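Local coordinates for protein predicted component of a thermophile-specific DNA repair system, contains a RAMP domain (Methanopyrus kandleri, PDB 4N0L) that probably binds CRISPR RNA as the RAMP-type, RRM-like Csm3 component of the type III-A antiviral defence system, at residues D41-K55 and F174-F188. Sequence-based numbering, arbitrary orientation.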
# COMPACT_ATOMS: atom_id res chain seq x y z
N ASP A 41 20.77 -2.78 -5.02
CA ASP A 41 20.32 -3.81 -5.95
C ASP A 41 21.53 -4.59 -6.46
O ASP A 41 22.41 -4.02 -7.11
CB ASP A 41 19.55 -3.20 -7.11
CG ASP A 41 19.11 -4.23 -8.14
OD1 ASP A 41 18.69 -3.83 -9.24
OD2 ASP A 41 19.22 -5.44 -7.85
N PRO A 42 21.58 -5.89 -6.17
CA PRO A 42 22.68 -6.76 -6.60
C PRO A 42 22.87 -6.75 -8.12
O PRO A 42 24.00 -6.80 -8.60
CB PRO A 42 22.25 -8.15 -6.12
CG PRO A 42 21.35 -7.87 -4.96
CD PRO A 42 20.62 -6.61 -5.31
N VAL A 43 21.76 -6.68 -8.86
CA VAL A 43 21.80 -6.73 -10.31
C VAL A 43 22.33 -5.43 -10.93
O VAL A 43 23.36 -5.44 -11.60
CB VAL A 43 20.40 -7.02 -10.89
CG1 VAL A 43 20.42 -6.92 -12.41
CG2 VAL A 43 19.91 -8.38 -10.44
N SER A 44 21.62 -4.33 -10.70
CA SER A 44 21.96 -3.05 -11.31
C SER A 44 23.11 -2.36 -10.59
O SER A 44 23.89 -1.63 -11.20
CB SER A 44 20.74 -2.13 -11.33
OG SER A 44 20.30 -1.83 -10.02
N GLY A 45 23.22 -2.58 -9.28
CA GLY A 45 24.26 -1.95 -8.50
C GLY A 45 23.84 -0.62 -7.92
O GLY A 45 24.62 0.05 -7.24
N TYR A 46 22.60 -0.22 -8.20
CA TYR A 46 22.07 1.04 -7.72
C TYR A 46 21.07 0.83 -6.59
O TYR A 46 20.45 -0.23 -6.51
CB TYR A 46 21.42 1.81 -8.87
CG TYR A 46 22.41 2.42 -9.83
CD1 TYR A 46 23.16 3.53 -9.46
CD2 TYR A 46 22.61 1.89 -11.10
CE1 TYR A 46 24.08 4.10 -10.33
CE2 TYR A 46 23.52 2.45 -11.98
CZ TYR A 46 24.25 3.55 -11.59
OH TYR A 46 25.16 4.11 -12.46
N PRO A 47 20.91 1.83 -5.72
CA PRO A 47 19.92 1.73 -4.65
C PRO A 47 18.50 1.72 -5.21
O PRO A 47 18.26 2.29 -6.27
CB PRO A 47 20.17 2.98 -3.81
CG PRO A 47 20.74 3.96 -4.78
CD PRO A 47 21.62 3.13 -5.68
N TYR A 48 17.59 1.07 -4.50
CA TYR A 48 16.20 1.02 -4.93
C TYR A 48 15.30 0.70 -3.74
O TYR A 48 15.79 0.37 -2.66
CB TYR A 48 16.02 -0.01 -6.05
CG TYR A 48 15.90 -1.45 -5.58
CD1 TYR A 48 14.74 -2.18 -5.79
CD2 TYR A 48 16.96 -2.08 -4.92
CE1 TYR A 48 14.63 -3.49 -5.38
CE2 TYR A 48 16.85 -3.39 -4.50
CZ TYR A 48 15.68 -4.09 -4.73
OH TYR A 48 15.56 -5.40 -4.31
N VAL A 49 14.00 0.83 -3.94
CA VAL A 49 13.04 0.49 -2.89
C VAL A 49 12.17 -0.67 -3.35
O VAL A 49 11.36 -0.52 -4.26
CB VAL A 49 12.15 1.68 -2.52
CG1 VAL A 49 11.29 1.33 -1.32
CG2 VAL A 49 13.01 2.91 -2.22
N PRO A 50 12.36 -1.85 -2.73
CA PRO A 50 11.56 -3.04 -3.05
C PRO A 50 10.07 -2.79 -2.88
O PRO A 50 9.67 -2.08 -1.95
CB PRO A 50 12.06 -4.08 -2.05
CG PRO A 50 13.43 -3.62 -1.68
CD PRO A 50 13.39 -2.12 -1.72
N GLY A 51 9.26 -3.36 -3.76
CA GLY A 51 7.82 -3.21 -3.69
C GLY A 51 7.25 -3.72 -2.38
O GLY A 51 6.34 -3.10 -1.81
N SER A 52 7.78 -4.83 -1.90
CA SER A 52 7.31 -5.43 -0.66
C SER A 52 7.57 -4.52 0.54
O SER A 52 6.75 -4.44 1.45
CB SER A 52 7.96 -6.80 -0.44
OG SER A 52 9.38 -6.70 -0.44
N SER A 53 8.70 -3.81 0.52
CA SER A 53 9.02 -2.87 1.60
C SER A 53 8.05 -1.69 1.61
O SER A 53 7.59 -1.27 2.68
CB SER A 53 10.46 -2.37 1.47
OG SER A 53 11.39 -3.42 1.65
N LEU A 54 7.73 -1.17 0.43
CA LEU A 54 6.76 -0.08 0.32
C LEU A 54 5.40 -0.55 0.82
O LEU A 54 4.74 0.14 1.60
CB LEU A 54 6.65 0.42 -1.12
CG LEU A 54 7.72 1.40 -1.60
CD1 LEU A 54 7.68 1.52 -3.12
CD2 LEU A 54 7.55 2.76 -0.95
N LYS A 55 4.98 -1.72 0.36
CA LYS A 55 3.71 -2.30 0.77
C LYS A 55 3.66 -2.52 2.28
O LYS A 55 2.71 -2.11 2.94
CB LYS A 55 3.46 -3.61 0.02
CG LYS A 55 2.06 -4.18 0.14
CD LYS A 55 2.13 -5.69 0.20
CE LYS A 55 0.79 -6.30 0.55
NZ LYS A 55 0.94 -7.75 0.84
N PHE A 174 3.04 -3.57 -5.22
CA PHE A 174 3.97 -2.49 -5.53
C PHE A 174 5.12 -3.01 -6.38
O PHE A 174 5.75 -4.01 -6.03
CB PHE A 174 4.52 -1.85 -4.26
CG PHE A 174 3.51 -1.02 -3.50
CD1 PHE A 174 3.62 0.36 -3.48
CD2 PHE A 174 2.48 -1.62 -2.81
CE1 PHE A 174 2.70 1.13 -2.79
CE2 PHE A 174 1.56 -0.86 -2.11
CZ PHE A 174 1.67 0.52 -2.10
N ARG A 175 5.39 -2.35 -7.49
CA ARG A 175 6.55 -2.70 -8.31
C ARG A 175 7.81 -2.20 -7.62
O ARG A 175 7.78 -1.17 -6.94
CB ARG A 175 6.43 -2.09 -9.70
CG ARG A 175 7.37 -2.70 -10.73
CD ARG A 175 6.85 -2.47 -12.14
NE ARG A 175 7.78 -2.96 -13.15
CZ ARG A 175 8.89 -2.32 -13.51
NH1 ARG A 175 9.20 -1.17 -12.93
NH2 ARG A 175 9.68 -2.82 -14.45
N ASP A 176 8.91 -2.94 -7.78
CA ASP A 176 10.19 -2.48 -7.27
C ASP A 176 10.49 -1.10 -7.86
O ASP A 176 10.39 -0.90 -9.06
CB ASP A 176 11.31 -3.47 -7.62
CG ASP A 176 11.26 -4.73 -6.78
OD1 ASP A 176 10.51 -4.74 -5.78
OD2 ASP A 176 11.98 -5.70 -7.10
N ALA A 177 10.82 -0.16 -6.98
CA ALA A 177 11.06 1.22 -7.40
C ALA A 177 12.55 1.47 -7.63
O ALA A 177 13.32 1.59 -6.69
CB ALA A 177 10.51 2.19 -6.37
N HIS A 178 12.93 1.55 -8.90
CA HIS A 178 14.32 1.78 -9.27
C HIS A 178 14.51 3.23 -9.67
O HIS A 178 13.56 3.89 -10.08
CB HIS A 178 14.72 0.84 -10.42
CG HIS A 178 14.79 -0.60 -10.03
ND1 HIS A 178 15.94 -1.19 -9.53
CD2 HIS A 178 13.85 -1.58 -10.05
CE1 HIS A 178 15.71 -2.46 -9.27
NE2 HIS A 178 14.44 -2.72 -9.58
N PRO A 179 15.75 3.74 -9.56
CA PRO A 179 15.98 5.14 -9.94
C PRO A 179 15.70 5.38 -11.43
O PRO A 179 16.02 4.53 -12.26
CB PRO A 179 17.46 5.36 -9.62
CG PRO A 179 18.06 4.00 -9.58
CD PRO A 179 16.98 3.08 -9.09
N THR A 180 15.09 6.52 -11.74
CA THR A 180 14.78 6.87 -13.12
C THR A 180 16.06 7.26 -13.85
O THR A 180 17.08 7.53 -13.21
CB THR A 180 13.77 8.03 -13.21
OG1 THR A 180 14.37 9.24 -12.71
CG2 THR A 180 12.53 7.72 -12.39
N THR A 181 16.02 7.26 -15.18
CA THR A 181 17.16 7.65 -15.99
C THR A 181 17.65 9.05 -15.61
O THR A 181 18.86 9.29 -15.52
CB THR A 181 16.82 7.61 -17.49
OG1 THR A 181 16.57 6.26 -17.89
CG2 THR A 181 17.97 8.17 -18.33
N TYR A 182 16.71 9.96 -15.38
CA TYR A 182 17.03 11.30 -14.91
C TYR A 182 17.81 11.26 -13.60
O TYR A 182 18.75 12.02 -13.40
CB TYR A 182 15.76 12.13 -14.74
CG TYR A 182 15.94 13.38 -13.90
CD1 TYR A 182 16.50 14.53 -14.44
CD2 TYR A 182 15.54 13.41 -12.57
CE1 TYR A 182 16.67 15.67 -13.68
CE2 TYR A 182 15.70 14.55 -11.80
CZ TYR A 182 16.27 15.68 -12.36
OH TYR A 182 16.43 16.81 -11.60
N THR A 183 17.40 10.37 -12.70
CA THR A 183 18.03 10.26 -11.40
C THR A 183 19.47 9.75 -11.53
O THR A 183 20.37 10.21 -10.82
CB THR A 183 17.22 9.33 -10.47
OG1 THR A 183 15.96 9.94 -10.17
CG2 THR A 183 17.96 9.07 -9.17
N VAL A 184 19.69 8.83 -12.47
CA VAL A 184 21.03 8.28 -12.70
C VAL A 184 21.92 9.25 -13.47
O VAL A 184 23.08 9.47 -13.09
CB VAL A 184 20.95 6.94 -13.47
CG1 VAL A 184 22.35 6.44 -13.80
CG2 VAL A 184 20.19 5.91 -12.66
N ASN A 185 21.39 9.82 -14.55
CA ASN A 185 22.17 10.69 -15.43
C ASN A 185 22.37 12.10 -14.88
O ASN A 185 23.34 12.77 -15.25
CB ASN A 185 21.50 10.77 -16.80
CG ASN A 185 21.62 9.48 -17.59
OD1 ASN A 185 22.14 8.48 -17.09
ND2 ASN A 185 21.14 9.50 -18.83
N ASP A 186 21.47 12.55 -14.02
CA ASP A 186 21.50 13.94 -13.55
C ASP A 186 21.74 14.03 -12.04
O ASP A 186 22.77 14.55 -11.61
CB ASP A 186 20.21 14.66 -13.93
CG ASP A 186 20.22 16.13 -13.56
OD1 ASP A 186 19.86 16.96 -14.42
OD2 ASP A 186 20.59 16.46 -12.41
N VAL A 187 20.80 13.54 -11.25
CA VAL A 187 20.88 13.69 -9.79
C VAL A 187 22.08 12.97 -9.20
O VAL A 187 22.85 13.55 -8.43
CB VAL A 187 19.60 13.17 -9.11
CG1 VAL A 187 19.72 13.33 -7.60
CG2 VAL A 187 18.38 13.91 -9.62
N PHE A 188 22.26 11.70 -9.57
CA PHE A 188 23.38 10.91 -9.08
C PHE A 188 24.70 11.49 -9.60
O PHE A 188 25.70 11.52 -8.89
CB PHE A 188 23.25 9.45 -9.51
CG PHE A 188 22.23 8.67 -8.71
CD1 PHE A 188 21.54 9.26 -7.67
CD2 PHE A 188 21.97 7.34 -9.01
CE1 PHE A 188 20.61 8.54 -6.94
CE2 PHE A 188 21.04 6.62 -8.29
CZ PHE A 188 20.36 7.22 -7.25
O HOH W 1 18.35 -0.04 -9.15
O HOH W 2 13.11 -7.07 -4.95
O HOH W 3 9.55 -6.68 -3.90
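Val49 and Ala177 form a single antiparallel, hydrogen-bonded bridge: Val49 N donates to Ala177 O (2.9 Å), and Ala177 N returns a bond to Val49 O (2.8 Å). The chains stay close as far as Gly51 at the start of helix 51-69, where the bare CA directs a C-H at Phe174 O, 3.2 Å away. Gly51 N also donates a nearly straight hydrogen bond (173°) to the anti lone pair of Asp176 OD1, 2.7 Å away, so a carboxylate receives an amide of the first helical turn. One water links Asp176 OD1 to Ser52 N, and a second links OD2 to Tyr48 OH. Asp176 CG lies at the edge of the Tyr48 ring. With its CG between backbone N and carbonyl carbon (chi1 81°), Tyr48 runs alongside His178, the two rings almost parallel (7°) but slid apart, centroids 4.7 Å from each other. Asp41 OD1 approaches the edge of the imidazole, 3.3 Å from His178 CE1, while a water links His178 ND1 to Ser44 OG, itself bonded to Asp41 OD1. Farther along, Tyr46 and Pro47 pack on Phe188, and the Tyr46 hydroxyl end meets Val184 CG1. Beyond Gly51, Phe174 lies against Leu54 CB and Lys55 CB, with Lys55 N over one ring face. In this RRM-like RAMP fold the contact joins hairpin 39-48 and the start of helix 51-69 to the end of strand 172-174, at the edge of the antiparallel sheet, the connection after it and helix 181-191; Leu54 and Ala177 both rest on Ile14 of strand 7-16, and Phe174 touches Val228 of strand 223-231.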